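Local coordinates for uncharacterized protein (Bacteroides ovatus, PDB 4IPB) that is of unknown function but belongs to a PepSY-like family whose members are putatively likened to beta-lactamase inhibitors, at residues S10-M15 / A33-N38; S25-Y30 / M130-G135. All coordinates share one frame; numbering follows the deposited sequence.

In the fold
Both contacts reach the same antiparallel sheet, in which eight strands follow one another in chain order. Contact 1 sets helix 6-15 against strand 30-37, the second strand; contact 2 brings the tip of the hairpin made by strands 23-27 and 30-37 up to the loop between strand 121-126 and helix 136-139. The centres of the two contacts lie about 18 Å apart. Along the chain the segments alternate, 10-15, 25-30, 33-38 and 130-135, with the two middle ones on the same hairpin. That hairpin is thus held to the N-terminal helix through a buried aromatic contact, while its turn meets the C-terminal loop at the surface through acidic side chains.

Contact 1: residues S10-M15 / A33-N38; sequences STFKKM and ANFAMN
F12 drives the edge of its ring into the face of F35, and this offset T-shaped (edge-to-face) pair fastens helix 6-15 onto strand 30-37 in the helix-on-antiparallel-sheet packing of this PepSY-like protein. The ring planes stand at 85°, close to perpendicular, with centroids 5.2 Å apart. F12 CZ sits above the F35 plane but toward the rim of that ring, not over its middle. F12 has CG anti to its backbone N (chi1 176°), which carries the ring off the helix toward the strand. F35 comes from the opposite direction, its CG held between the backbone N and the carbonyl carbon (chi1 59°), and turns a flat face to the incoming edge. A33, two residues earlier on the strand, also points toward the helix and adds its methyl group, with CB 3.6 Å from F12 CE1, obliquely placed against that ring. Between them, the CB of N34 is directed away from the helix, and its ND2 hydrogen-bonds to N43 OD1. All three touching residues are buried, and no hydrogen bond joins the segments, so the join is wholly apolar. The aromatic cluster extends further: W24 makes an edge-to-face pair with F12 and Y16 with F35, while F46 packs on F12 from strand 40-46. At the point of closest approach F35 CE1 lies 3.4 Å from F12 CE1, at the edge of the F12 ring and near its plane.

Contact 2: residues S25-Y30 / M130-G135; sequences SQDDGY and MYDILG
D27 and D132 reach toward each other from opposite directions and bring two carboxylates together where the turn of a beta-hairpin meets the loop ahead of helix 136-139. Their closest atoms are D27 OD2 and D132 OD2, 3.3 Å apart, two acceptors with no hydrogen bond between them, and the carboxylate planes are turned by 50°. The tight part lies at D27, whose carboxylate meets D132 while its side chain packs on W45 and P136. A type I' turn from D27 to Y30, closed by backbone hydrogen bonds between these two residues, fixes the backbone of D27. The other side is loose: D132 is exposed, D28 OD2 stays 5.9 Å from D132 OD2, and just 66 Å² is buried between the segments. A modelled water lies 2.4 Å from D27 OD2 and 2.5 Å from D132 OD1, both short for water hydrogen bonds, so the bridge itself is doubtful; such distances would also suit a bound cation. If both carboxylates are ionised they should repel, and screening by solvent, a shifted pKa of one carboxylate or a cation at the bridging site could each ease this; the structure does not decide.

Contact 1: residues S10-M15 / A33-N38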
# COMPACT_ATOMS: atom_id res chain seq x y z
N SER A 10 -4.37 6.64 20.19
CA SER A 10 -5.00 5.62 21.02
C SER A 10 -5.38 4.39 20.19
O SER A 10 -5.09 3.22 20.56
CB SER A 10 -6.26 6.19 21.66
OG SER A 10 -6.91 5.21 22.46
N THR A 11 -5.99 4.64 19.05
CA THR A 11 -6.39 3.51 18.19
C THR A 11 -5.14 2.83 17.66
O THR A 11 -5.04 1.58 17.64
CB THR A 11 -7.23 3.97 17.01
OG1 THR A 11 -8.38 4.63 17.54
CG2 THR A 11 -7.66 2.76 16.22
N PHE A 12 -4.12 3.63 17.28
CA PHE A 12 -2.90 3.06 16.71
C PHE A 12 -2.22 2.14 17.72
O PHE A 12 -1.73 1.07 17.37
CB PHE A 12 -1.94 4.14 16.21
CG PHE A 12 -0.65 3.60 15.72
CD1 PHE A 12 -0.55 3.04 14.47
CD2 PHE A 12 0.46 3.57 16.56
CE1 PHE A 12 0.67 2.53 14.04
CE2 PHE A 12 1.63 3.03 16.15
CZ PHE A 12 1.73 2.51 14.86
N LYS A 13 -2.17 2.58 18.96
CA LYS A 13 -1.52 1.82 20.03
C LYS A 13 -2.24 0.50 20.28
O LYS A 13 -1.61 -0.50 20.64
CB LYS A 13 -1.43 2.65 21.31
CG LYS A 13 -0.73 1.97 22.48
CD LYS A 13 0.76 1.96 22.23
CE LYS A 13 1.59 1.34 23.34
NZ LYS A 13 2.98 1.40 22.80
N LYS A 14 -3.55 0.46 20.07
CA LYS A 14 -4.27 -0.82 20.15
C LYS A 14 -3.97 -1.77 18.98
O LYS A 14 -3.79 -3.00 19.20
CB LYS A 14 -5.75 -0.58 20.25
CG LYS A 14 -6.11 0.10 21.56
CD LYS A 14 -7.61 0.20 21.69
CE LYS A 14 -7.92 0.68 23.08
NZ LYS A 14 -7.86 2.16 23.07
N MSE A 15 -3.82 -1.22 17.78
CA MSE A 15 -3.50 -2.02 16.59
C MSE A 15 -2.07 -2.55 16.62
O MSE A 15 -1.82 -3.68 16.17
CB MSE A 15 -3.72 -1.20 15.32
CG MSE A 15 -5.17 -0.91 15.11
SE MSE A 15 -5.45 0.02 13.43
CE MSE A 15 -5.16 -1.32 12.21
N ALA A 33 0.61 6.70 9.88
CA ALA A 33 1.68 6.18 10.70
C ALA A 33 2.59 5.27 9.85
O ALA A 33 2.10 4.25 9.30
CB ALA A 33 1.11 5.36 11.85
N ASN A 34 3.86 5.65 9.73
CA ASN A 34 4.85 4.89 8.97
C ASN A 34 5.81 4.23 9.91
O ASN A 34 6.41 4.94 10.77
CB ASN A 34 5.61 5.81 8.01
CG ASN A 34 6.75 5.11 7.31
OD1 ASN A 34 7.86 5.06 7.83
ND2 ASN A 34 6.46 4.45 6.22
N PHE A 35 6.07 2.93 9.73
CA PHE A 35 6.94 2.16 10.66
C PHE A 35 7.21 0.76 10.10
O PHE A 35 6.54 0.33 9.17
CB PHE A 35 6.26 1.98 12.04
CG PHE A 35 4.95 1.26 12.00
CD1 PHE A 35 3.81 1.89 11.52
CD2 PHE A 35 4.82 -0.03 12.45
CE1 PHE A 35 2.60 1.27 11.51
CE2 PHE A 35 3.58 -0.68 12.41
CZ PHE A 35 2.49 -0.03 11.91
N ALA A 36 8.10 0.02 10.77
CA ALA A 36 8.39 -1.36 10.39
C ALA A 36 7.85 -2.33 11.44
O ALA A 36 7.90 -2.05 12.63
CB ALA A 36 9.91 -1.55 10.27
N MSE A 37 7.34 -3.47 11.00
CA MSE A 37 6.70 -4.44 11.93
C MSE A 37 6.97 -5.83 11.37
O MSE A 37 6.60 -6.12 10.23
CB MSE A 37 5.18 -4.14 12.00
CG MSE A 37 4.27 -5.07 12.83
SE MSE A 37 4.82 -5.20 14.70
CE MSE A 37 4.79 -3.35 15.24
N ASN A 38 7.64 -6.66 12.18
CA ASN A 38 7.97 -8.07 11.84
C ASN A 38 8.55 -8.20 10.44
O ASN A 38 8.11 -9.03 9.65
CB ASN A 38 6.72 -8.96 11.94
CG ASN A 38 6.04 -8.86 13.29
OD1 ASN A 38 6.69 -9.02 14.32
ND2 ASN A 38 4.74 -8.60 13.29

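Contact 2: residues S25-Y30 / M130-G135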
# COMPACT_ATOMS: atom_id res chain seq x y z
N SER A 25 2.38 11.68 9.67
CA SER A 25 2.09 12.79 8.76
C SER A 25 0.60 12.82 8.49
O SER A 25 -0.12 11.94 8.99
CB SER A 25 2.82 12.56 7.42
OG SER A 25 2.36 11.32 6.81
N GLN A 26 0.13 13.81 7.73
CA GLN A 26 -1.26 13.80 7.29
C GLN A 26 -1.40 14.26 5.85
O GLN A 26 -0.53 14.95 5.32
CB GLN A 26 -2.16 14.65 8.23
CG GLN A 26 -1.94 16.14 8.25
CD GLN A 26 -2.97 16.86 9.14
OE1 GLN A 26 -4.08 17.24 8.69
NE2 GLN A 26 -2.63 17.06 10.38
N ASP A 27 -2.49 13.82 5.21
CA ASP A 27 -2.77 14.11 3.79
C ASP A 27 -4.26 14.02 3.59
O ASP A 27 -4.86 13.01 3.98
CB ASP A 27 -2.07 13.07 2.92
CG ASP A 27 -2.05 13.40 1.41
OD1 ASP A 27 -2.27 14.57 1.03
OD2 ASP A 27 -1.80 12.47 0.62
N ASP A 28 -4.85 15.09 3.04
CA ASP A 28 -6.27 15.07 2.66
C ASP A 28 -7.13 14.79 3.88
O ASP A 28 -8.21 14.18 3.76
CB ASP A 28 -6.54 14.05 1.52
CG ASP A 28 -6.01 14.53 0.16
OD1 ASP A 28 -5.65 15.72 0.02
OD2 ASP A 28 -5.95 13.70 -0.77
N GLY A 29 -6.66 15.23 5.04
CA GLY A 29 -7.41 15.09 6.29
C GLY A 29 -7.30 13.79 7.01
O GLY A 29 -7.96 13.57 8.06
N TYR A 30 -6.46 12.88 6.48
CA TYR A 30 -6.25 11.56 7.11
C TYR A 30 -4.81 11.57 7.71
O TYR A 30 -3.94 12.33 7.24
CB TYR A 30 -6.36 10.46 6.05
CG TYR A 30 -7.72 10.33 5.44
CD1 TYR A 30 -8.71 9.65 6.08
CD2 TYR A 30 -8.00 10.91 4.23
CE1 TYR A 30 -10.00 9.49 5.54
CE2 TYR A 30 -9.27 10.78 3.67
CZ TYR A 30 -10.25 10.06 4.32
OH TYR A 30 -11.50 9.94 3.78
N MSE A 130 4.54 10.63 -11.45
CA MSE A 130 3.61 10.87 -10.39
C MSE A 130 4.31 10.74 -9.06
O MSE A 130 5.24 9.93 -8.88
CB MSE A 130 2.49 9.87 -10.43
CG MSE A 130 1.37 10.19 -11.37
SE MSE A 130 -0.19 9.13 -10.73
CE MSE A 130 -0.76 10.11 -9.12
N TYR A 131 3.88 11.56 -8.11
CA TYR A 131 4.37 11.47 -6.74
C TYR A 131 3.18 11.11 -5.89
O TYR A 131 2.03 11.25 -6.35
CB TYR A 131 4.98 12.81 -6.30
N ASP A 132 3.43 10.60 -4.69
CA ASP A 132 2.33 10.34 -3.75
C ASP A 132 1.37 9.35 -4.43
O ASP A 132 0.18 9.67 -4.64
CB ASP A 132 1.61 11.66 -3.37
CG ASP A 132 0.43 11.45 -2.45
OD1 ASP A 132 0.29 10.34 -1.87
OD2 ASP A 132 -0.35 12.42 -2.30
N ILE A 133 1.85 8.15 -4.72
CA ILE A 133 1.02 7.22 -5.48
C ILE A 133 0.32 6.13 -4.67
O ILE A 133 -0.31 5.24 -5.26
CB ILE A 133 1.81 6.57 -6.61
CG1 ILE A 133 3.00 5.80 -6.10
CG2 ILE A 133 2.23 7.65 -7.60
CD1 ILE A 133 3.80 5.08 -7.17
N LEU A 134 0.45 6.17 -3.35
CA LEU A 134 -0.27 5.21 -2.52
C LEU A 134 -1.03 5.88 -1.35
O LEU A 134 -1.17 5.30 -0.29
CB LEU A 134 0.75 4.21 -1.97
CG LEU A 134 1.31 3.17 -2.97
CD1 LEU A 134 2.49 2.47 -2.31
CD2 LEU A 134 0.26 2.21 -3.52
N GLY A 135 -1.51 7.10 -1.56
CA GLY A 135 -2.27 7.84 -0.53
C GLY A 135 -3.78 7.86 -0.64
O GLY A 135 -4.37 7.16 -1.49
O HOH W 1 -0.35 10.53 0.52